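Local coordinates for protein transcriptional regulator, MarR family (Silicibacter pomeroyi DSS-3, PDB 3BOQ) that probably binds DNA and regulates transcription, as a two-subunit winged helix-turn-helix protein of the MarR family, at residues Phe50-Gln55 against Gly70-Thr75; Gly33-Gln38 against Arg125-Leu130. One frame throughout, in Å; residues are numbered along the deposited sequence.

Interaction 1: Phe50-Gln55 against Gly70-Thr75; sequences FDAMAQ and GALKVT
D51 reaches from helix 47-58, the first helix of the winged-helix domain, to K73 and V74 in the turn of the helix-turn-helix, which leads from helix 65-71 into helix 79-88, probably the DNA-recognition helix. The polar part is one buried carboxylate and two consecutive backbone N-H groups. K73 N gives a nearly straight bond to D51 OD1 (3.2 Å), on the syn side and close to the carboxylate plane, with a weak second branch to OD2. V74 N donates to D51 OD2 at 2.9 Å, descending from above that plane. Aspartate suits the place: CG anti to the backbone N (chi1 173°) carries both oxygens out to the turn, and the two N-H groups, set in different directions, would resist rotation of the carboxylate and favour its negative charge. K73 NZ stays 6.2 Å from D51 OD1, so its ammonium makes no salt bridge with it. The apolar part flanks this grip. V74 lays CG2 along the D51 side chain and touches F32 of helix 12-43. L72 CD1 rests 3.8 Å from CA of A52, a residue small enough to let the turn come close, which also packs on L82 and L86 of helix 79-88. The same L72 CD1 lies 4.1 Å from Q55 CG.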
ATOM      1  N   PHE B  50       0.146 -14.988  -0.198  1.00 60.61           N
ATOM      2  CA  PHE B  50       0.534 -15.214  -1.582  1.00 60.38           C
ATOM      3  C   PHE B  50       1.902 -14.583  -1.824  1.00 61.04           C
ATOM      4  O   PHE B  50       2.799 -15.235  -2.370  1.00 60.93           O
ATOM      5  CB  PHE B  50      -0.516 -14.638  -2.552  1.00 60.12           C
ATOM      6  CG  PHE B  50      -0.105 -14.744  -3.992  1.00 60.51           C
ATOM      7  CD1 PHE B  50      -0.242 -15.951  -4.677  1.00 61.11           C
ATOM      8  CD2 PHE B  50       0.506 -13.668  -4.638  1.00 61.33           C
ATOM      9  CE1 PHE B  50       0.187 -16.089  -5.996  1.00 60.86           C
ATOM     10  CE2 PHE B  50       0.934 -13.781  -5.969  1.00 63.54           C
ATOM     11  CZ  PHE B  50       0.767 -14.999  -6.655  1.00 61.43           C
ATOM     12  N   ASP B  51       2.062 -13.322  -1.400  1.00 60.74           N
ATOM     13  CA  ASP B  51       3.330 -12.627  -1.525  1.00 61.61           C
ATOM     14  C   ASP B  51       4.544 -13.386  -0.933  1.00 62.42           C
ATOM     15  O   ASP B  51       5.556 -13.568  -1.632  1.00 62.66           O
ATOM     16  CB  ASP B  51       3.215 -11.203  -0.977  1.00 61.91           C
ATOM     17  CG  ASP B  51       4.550 -10.484  -0.922  1.00 63.22           C
ATOM     18  OD1 ASP B  51       5.340 -10.627  -1.886  1.00 64.64           O
ATOM     19  OD2 ASP B  51       4.810  -9.784   0.093  1.00 64.35           O
ATOM     20  N   ALA B  52       4.448 -13.827   0.328  1.00 62.79           N
ATOM     21  CA  ALA B  52       5.487 -14.669   0.945  1.00 63.35           C
ATOM     22  C   ALA B  52       5.787 -15.943   0.150  1.00 64.32           C
ATOM     23  O   ALA B  52       6.954 -16.279  -0.109  1.00 63.48           O
ATOM     24  CB  ALA B  52       5.114 -15.015   2.386  1.00 63.16           C
HETATM   25  N   MSE B  53       4.734 -16.652  -0.246  1.00 65.60           N
HETATM   26  CA  MSE B  53       4.891 -17.900  -1.024  1.00 68.80           C
HETATM   27  C   MSE B  53       5.593 -17.716  -2.376  1.00 66.87           C
HETATM   28  O   MSE B  53       6.330 -18.593  -2.823  1.00 67.22           O
HETATM   29  CB  MSE B  53       3.548 -18.578  -1.221  1.00 67.32           C
HETATM   30  CG  MSE B  53       2.929 -18.990   0.074  1.00 70.66           C
HETATM   31 SE   MSE B  53       1.073 -19.593  -0.086  1.00 79.63          SE
HETATM   32  CE  MSE B  53       1.391 -21.333  -1.009  1.00 76.19           C
ATOM     33  N   ALA B  54       5.352 -16.576  -3.016  1.00 66.14           N
ATOM     34  CA  ALA B  54       5.979 -16.235  -4.271  1.00 65.42           C
ATOM     35  C   ALA B  54       7.497 -16.138  -4.134  1.00 65.24           C
ATOM     36  O   ALA B  54       8.226 -16.588  -5.020  1.00 65.28           O
ATOM     37  CB  ALA B  54       5.393 -14.918  -4.802  1.00 65.48           C
ATOM     38  N   GLN B  55       7.967 -15.561  -3.027  1.00 65.06           N
ATOM     39  CA  GLN B  55       9.405 -15.421  -2.787  1.00 65.40           C
ATOM     40  C   GLN B  55      10.024 -16.787  -2.596  1.00 65.58           C
ATOM     41  O   GLN B  55      11.086 -17.053  -3.132  1.00 65.81           O
ATOM     42  CB  GLN B  55       9.704 -14.532  -1.576  1.00 65.17           C
ATOM     43  CG  GLN B  55       8.912 -13.246  -1.541  1.00 66.10           C
ATOM     44  CD  GLN B  55       8.786 -12.569  -2.921  1.00 67.88           C
ATOM     45  OE1 GLN B  55       7.682 -12.194  -3.342  1.00 68.65           O
ATOM     46  NE2 GLN B  55       9.910 -12.429  -3.629  1.00 66.05           N
ATOM     47  N   GLY B  70      13.153  -9.544   3.702  1.00 59.81           N
ATOM     48  CA  GLY B  70      13.805  -8.604   2.781  1.00 59.54           C
ATOM     49  C   GLY B  70      13.275  -8.620   1.346  1.00 59.97           C
ATOM     50  O   GLY B  70      13.416  -7.591   0.596  1.00 59.89           O
ATOM     51  N   ALA B  71      12.660  -9.774   0.983  1.00 59.72           N
ATOM     52  CA  ALA B  71      12.201 -10.038  -0.393  1.00 60.14           C
ATOM     53  C   ALA B  71      10.690  -9.826  -0.583  1.00 60.67           C
ATOM     54  O   ALA B  71      10.179  -9.844  -1.705  1.00 61.43           O
ATOM     55  CB  ALA B  71      12.575 -11.473  -0.824  1.00 59.82           C
ATOM     56  N   LEU B  72       9.967  -9.671   0.520  1.00 61.03           N
ATOM     57  CA  LEU B  72       8.534  -9.423   0.496  1.00 60.79           C
ATOM     58  C   LEU B  72       8.214  -8.100  -0.242  1.00 61.44           C
ATOM     59  O   LEU B  72       8.871  -7.071  -0.042  1.00 60.23           O
ATOM     60  CB  LEU B  72       8.001  -9.385   1.937  1.00 60.31           C
ATOM     61  CG  LEU B  72       7.224 -10.552   2.561  1.00 60.37           C
ATOM     62  CD1 LEU B  72       7.755 -11.944   2.217  1.00 57.69           C
ATOM     63  CD2 LEU B  72       7.170 -10.345   4.055  1.00 60.03           C
ATOM     64  N   LYS B  73       7.201  -8.148  -1.108  1.00 62.51           N
ATOM     65  CA  LYS B  73       6.780  -6.944  -1.834  1.00 63.50           C
ATOM     66  C   LYS B  73       5.720  -6.192  -1.053  1.00 63.38           C
ATOM     67  O   LYS B  73       5.561  -5.016  -1.230  1.00 62.54           O
ATOM     68  CB  LYS B  73       6.268  -7.297  -3.240  1.00 63.78           C
ATOM     69  CG  LYS B  73       7.369  -7.423  -4.273  1.00 65.30           C
ATOM     70  CD  LYS B  73       7.590  -8.870  -4.697  1.00 66.75           C
ATOM     71  CE  LYS B  73       8.734  -8.968  -5.730  1.00 66.91           C
ATOM     72  NZ  LYS B  73       9.969  -8.311  -5.221  1.00 64.28           N
ATOM     73  N   VAL B  74       4.954  -6.909  -0.235  1.00 64.52           N
ATOM     74  CA  VAL B  74       4.029  -6.294   0.699  1.00 65.52           C
ATOM     75  C   VAL B  74       4.792  -6.219   2.030  1.00 66.99           C
ATOM     76  O   VAL B  74       5.389  -7.207   2.462  1.00 67.84           O
ATOM     77  CB  VAL B  74       2.718  -7.123   0.828  1.00 65.47           C
ATOM     78  CG1 VAL B  74       1.713  -6.382   1.721  1.00 65.37           C
ATOM     79  CG2 VAL B  74       2.109  -7.407  -0.551  1.00 62.84           C
ATOM     80  N   THR B  75       4.796  -5.059   2.671  1.00 68.18           N
ATOM     81  CA  THR B  75       5.578  -4.863   3.892  1.00 69.56           C
ATOM     82  C   THR B  75       5.090  -5.706   5.089  1.00 70.13           C
ATOM     83  O   THR B  75       3.911  -5.627   5.474  1.00 70.20           O
ATOM     84  CB  THR B  75       5.533  -3.408   4.315  1.00 69.68           C
ATOM     85  OG1 THR B  75       4.269  -3.160   4.941  1.00 70.55           O
ATOM     86  CG2 THR B  75       5.697  -2.497   3.094  1.00 70.47           C
TER

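Interaction 2: Gly33-Gln38 against Arg125-Leu130; sequences GDLNRQ and RILAEL
The flat amide of Q38 has I126 over one face: the methyl CG2 stands almost directly above the group, 3.8 Å from Q38 CD, while CG1 lies above the OE1 end. L130 comes from another direction, its CD2 lying past the nitrogen end of the amide, 4.0 Å from Q38 NE2. L130 CD2 also meets the D34 carboxylate at its edge, close to the plane, 3.4 Å from OD2 of D34. The remaining side-chain contacts are aliphatic. I126 CG2, anti to its own main-chain nitrogen (chi1 -67° to CG1), points into the groove between L35 and Q38, touching L35 CD1 at 3.7 Å and Q38 CB at 3.8 Å. A beta-branched residue fits well, because CG2 fills the groove while CD1 turns toward the Q38 main chain and abuts its carbonyl carbon. Cutting I126 back to an alanine removes CG2, CG1 and CD1 and would probably open a gap over the face of the Q38 amide and cost L35 CD1 its closest methyl contact across these two segments. The fork of L130 straddles D34 and L35, CD1 against the L35 backbone N and CD2 against D34. On the other flank L35 CD2 faces L127 CD1, and both leucines also pack on W21 of the second subunit, so the contact continues into the dimer. Segments 33-38 and 125-130 run roughly antiparallel (141°), their axes approaching to 9.8 Å, a helix pair of the kind that builds the MarR dimerisation region. R125 adds a salt bridge to E42, further along helix 12-43. Between the two segments themselves there are no hydrogen bonds or salt bridges: cohesion comes from branched hydrocarbon fitting together, with the amide and carboxylate contributing through van der Waals contact.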
ATOM      1  N   GLY B  33      -7.171  -3.913  -1.870  1.00 72.54           N
ATOM      2  CA  GLY B  33      -8.396  -4.359  -1.233  1.00 72.13           C
ATOM      3  C   GLY B  33      -9.173  -5.420  -2.010  1.00 72.80           C
ATOM      4  O   GLY B  33      -9.749  -6.347  -1.424  1.00 72.30           O
ATOM      5  N   ASP B  34      -9.191  -5.286  -3.331  1.00 72.89           N
ATOM      6  CA  ASP B  34      -9.995  -6.149  -4.179  1.00 73.12           C
ATOM      7  C   ASP B  34      -9.267  -7.401  -4.555  1.00 72.20           C
ATOM      8  O   ASP B  34      -9.860  -8.469  -4.536  1.00 72.50           O
ATOM      9  CB  ASP B  34     -10.367  -5.419  -5.446  1.00 74.24           C
ATOM     10  CG  ASP B  34     -11.716  -4.774  -5.356  1.00 79.02           C
ATOM     11  OD1 ASP B  34     -12.082  -4.303  -4.243  1.00 83.53           O
ATOM     12  OD2 ASP B  34     -12.410  -4.739  -6.407  1.00 84.16           O
ATOM     13  N   LEU B  35      -7.993  -7.246  -4.923  1.00 70.69           N
ATOM     14  CA  LEU B  35      -7.091  -8.340  -5.170  1.00 69.57           C
ATOM     15  C   LEU B  35      -7.083  -9.252  -3.965  1.00 69.66           C
ATOM     16  O   LEU B  35      -7.345 -10.425  -4.101  1.00 70.93           O
ATOM     17  CB  LEU B  35      -5.693  -7.806  -5.429  1.00 69.16           C
ATOM     18  CG  LEU B  35      -4.616  -8.720  -5.992  1.00 69.05           C
ATOM     19  CD1 LEU B  35      -5.144  -9.552  -7.187  1.00 68.18           C
ATOM     20  CD2 LEU B  35      -3.382  -7.928  -6.409  1.00 68.71           C
ATOM     21  N   ASN B  36      -6.810  -8.706  -2.790  1.00 69.03           N
ATOM     22  CA  ASN B  36      -6.841  -9.452  -1.531  1.00 69.02           C
ATOM     23  C   ASN B  36      -8.163 -10.197  -1.235  1.00 68.77           C
ATOM     24  O   ASN B  36      -8.154 -11.404  -0.956  1.00 68.82           O
ATOM     25  CB  ASN B  36      -6.478  -8.534  -0.367  1.00 67.95           C
ATOM     26  CG  ASN B  36      -6.206  -9.292   0.898  1.00 69.52           C
ATOM     27  OD1 ASN B  36      -5.297 -10.121   0.948  1.00 72.46           O
ATOM     28  ND2 ASN B  36      -6.988  -9.015   1.942  1.00 66.20           N
ATOM     29  N   ARG B  37      -9.284  -9.479  -1.296  1.00 68.38           N
ATOM     30  CA  ARG B  37     -10.606 -10.051  -1.018  1.00 68.15           C
ATOM     31  C   ARG B  37     -10.984 -11.136  -2.033  1.00 67.20           C
ATOM     32  O   ARG B  37     -11.522 -12.150  -1.636  1.00 67.83           O
ATOM     33  CB  ARG B  37     -11.688  -8.952  -0.930  1.00 67.71           C
ATOM     34  CG  ARG B  37     -13.145  -9.440  -1.119  1.00 69.23           C
ATOM     35  CD  ARG B  37     -14.170  -8.389  -0.629  1.00 71.36           C
ATOM     36  NE  ARG B  37     -15.446  -8.992  -0.202  1.00 75.44           N
ATOM     37  CZ  ARG B  37     -16.190  -8.555   0.822  1.00 77.85           C
ATOM     38  NH1 ARG B  37     -15.803  -7.500   1.545  1.00 79.18           N
ATOM     39  NH2 ARG B  37     -17.325  -9.175   1.135  1.00 77.59           N
ATOM     40  N   GLN B  38     -10.698 -10.929  -3.319  1.00 66.41           N
ATOM     41  CA  GLN B  38     -10.918 -11.962  -4.351  1.00 66.09           C
ATOM     42  C   GLN B  38      -9.979 -13.172  -4.313  1.00 65.73           C
ATOM     43  O   GLN B  38     -10.400 -14.285  -4.567  1.00 65.97           O
ATOM     44  CB  GLN B  38     -10.942 -11.362  -5.756  1.00 65.50           C
ATOM     45  CG  GLN B  38     -12.162 -10.522  -5.981  1.00 65.23           C
ATOM     46  CD  GLN B  38     -12.300 -10.118  -7.419  1.00 65.31           C
ATOM     47  OE1 GLN B  38     -12.601 -10.945  -8.284  1.00 67.59           O
ATOM     48  NE2 GLN B  38     -12.093  -8.837  -7.694  1.00 65.39           N
ATOM     49  N   ARG B 125      -5.273 -13.365 -13.180  1.00 66.42           N
ATOM     50  CA  ARG B 125      -6.616 -13.149 -13.688  1.00 65.30           C
ATOM     51  C   ARG B 125      -7.342 -11.999 -12.919  1.00 64.70           C
ATOM     52  O   ARG B 125      -7.940 -11.125 -13.534  1.00 64.11           O
ATOM     53  CB  ARG B 125      -7.438 -14.467 -13.692  1.00 65.20           C
ATOM     54  CG  ARG B 125      -8.883 -14.257 -14.174  1.00 65.37           C
ATOM     55  CD  ARG B 125      -9.750 -15.515 -14.274  1.00 65.32           C
ATOM     56  NE  ARG B 125      -9.290 -16.601 -13.421  1.00 68.71           N
ATOM     57  CZ  ARG B 125      -9.506 -16.692 -12.105  1.00 70.62           C
ATOM     58  NH1 ARG B 125     -10.183 -15.744 -11.458  1.00 69.69           N
ATOM     59  NH2 ARG B 125      -9.024 -17.731 -11.434  1.00 68.37           N
ATOM     60  N   ILE B 126      -7.281 -11.997 -11.586  1.00 63.63           N
ATOM     61  CA  ILE B 126      -8.006 -10.980 -10.805  1.00 62.92           C
ATOM     62  C   ILE B 126      -7.472  -9.579 -11.120  1.00 63.05           C
ATOM     63  O   ILE B 126      -8.250  -8.635 -11.352  1.00 62.98           O
ATOM     64  CB  ILE B 126      -7.994 -11.280  -9.264  1.00 63.02           C
ATOM     65  CG1 ILE B 126      -8.802 -12.556  -8.945  1.00 61.58           C
ATOM     66  CG2 ILE B 126      -8.599 -10.142  -8.474  1.00 61.72           C
ATOM     67  CD1 ILE B 126      -8.252 -13.328  -7.748  1.00 58.21           C
ATOM     68  N   LEU B 127      -6.148  -9.461 -11.148  1.00 62.54           N
ATOM     69  CA  LEU B 127      -5.488  -8.206 -11.452  1.00 62.62           C
ATOM     70  C   LEU B 127      -5.871  -7.676 -12.854  1.00 62.97           C
ATOM     71  O   LEU B 127      -6.273  -6.485 -12.998  1.00 62.77           O
ATOM     72  CB  LEU B 127      -3.960  -8.338 -11.261  1.00 62.34           C
ATOM     73  CG  LEU B 127      -3.069  -7.095 -11.378  1.00 61.70           C
ATOM     74  CD1 LEU B 127      -3.352  -6.039 -10.292  1.00 57.20           C
ATOM     75  CD2 LEU B 127      -1.608  -7.540 -11.330  1.00 61.78           C
ATOM     76  N   ALA B 128      -5.774  -8.561 -13.855  1.00 62.93           N
ATOM     77  CA  ALA B 128      -6.236  -8.285 -15.245  1.00 63.75           C
ATOM     78  C   ALA B 128      -7.686  -7.802 -15.275  1.00 64.15           C
ATOM     79  O   ALA B 128      -7.997  -6.766 -15.878  1.00 65.40           O
ATOM     80  CB  ALA B 128      -6.066  -9.501 -16.145  1.00 63.28           C
ATOM     81  N   GLU B 129      -8.556  -8.507 -14.561  1.00 64.43           N
ATOM     82  CA  GLU B 129      -9.944  -8.087 -14.402  1.00 65.05           C
ATOM     83  C   GLU B 129     -10.090  -6.724 -13.719  1.00 64.53           C
ATOM     84  O   GLU B 129     -10.872  -5.888 -14.172  1.00 65.16           O
ATOM     85  CB  GLU B 129     -10.784  -9.229 -13.792  1.00 65.20           C
ATOM     86  CG  GLU B 129     -10.782 -10.529 -14.766  1.00 66.39           C
ATOM     87  CD  GLU B 129     -11.555 -11.767 -14.251  1.00 68.73           C
ATOM     88  OE1 GLU B 129     -11.531 -12.105 -13.014  1.00 75.79           O
ATOM     89  OE2 GLU B 129     -12.171 -12.450 -15.102  1.00 70.61           O
ATOM     90  N   LEU B 130      -9.291  -6.440 -12.686  1.00 64.05           N
ATOM     91  CA  LEU B 130      -9.381  -5.132 -12.009  1.00 62.63           C
ATOM     92  C   LEU B 130      -8.949  -3.977 -12.917  1.00 62.01           C
ATOM     93  O   LEU B 130      -9.441  -2.868 -12.789  1.00 61.56           O
ATOM     94  CB  LEU B 130      -8.543  -5.128 -10.738  1.00 62.69           C
ATOM     95  CG  LEU B 130      -9.071  -5.958  -9.555  1.00 64.77           C
ATOM     96  CD1 LEU B 130      -8.022  -6.108  -8.425  1.00 62.86           C
ATOM     97  CD2 LEU B 130     -10.408  -5.414  -9.013  1.00 63.73           C
TER

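From the N terminus, the chain first lays down helix 12-43, which supplies residues 33-38 of interaction 2, and then turns directly into helix 47-58, which supplies residues 50-55 of interaction 1. Helix 65-71 and the following turn return to that helix, so interaction 1 closes a short loop within the DNA-binding region. The chain continues through helix 79-88 and the wing before helix 110-130 comes back to helix 12-43, where interaction 2 closes a much longer loop with the first nested inside it. Their centres are about 17 Å apart. Interaction 1 joins helix 47-58 to the turn of the helix-turn-helix, interaction 2 the long helices 12-43 and 110-130; both reach the second subunit.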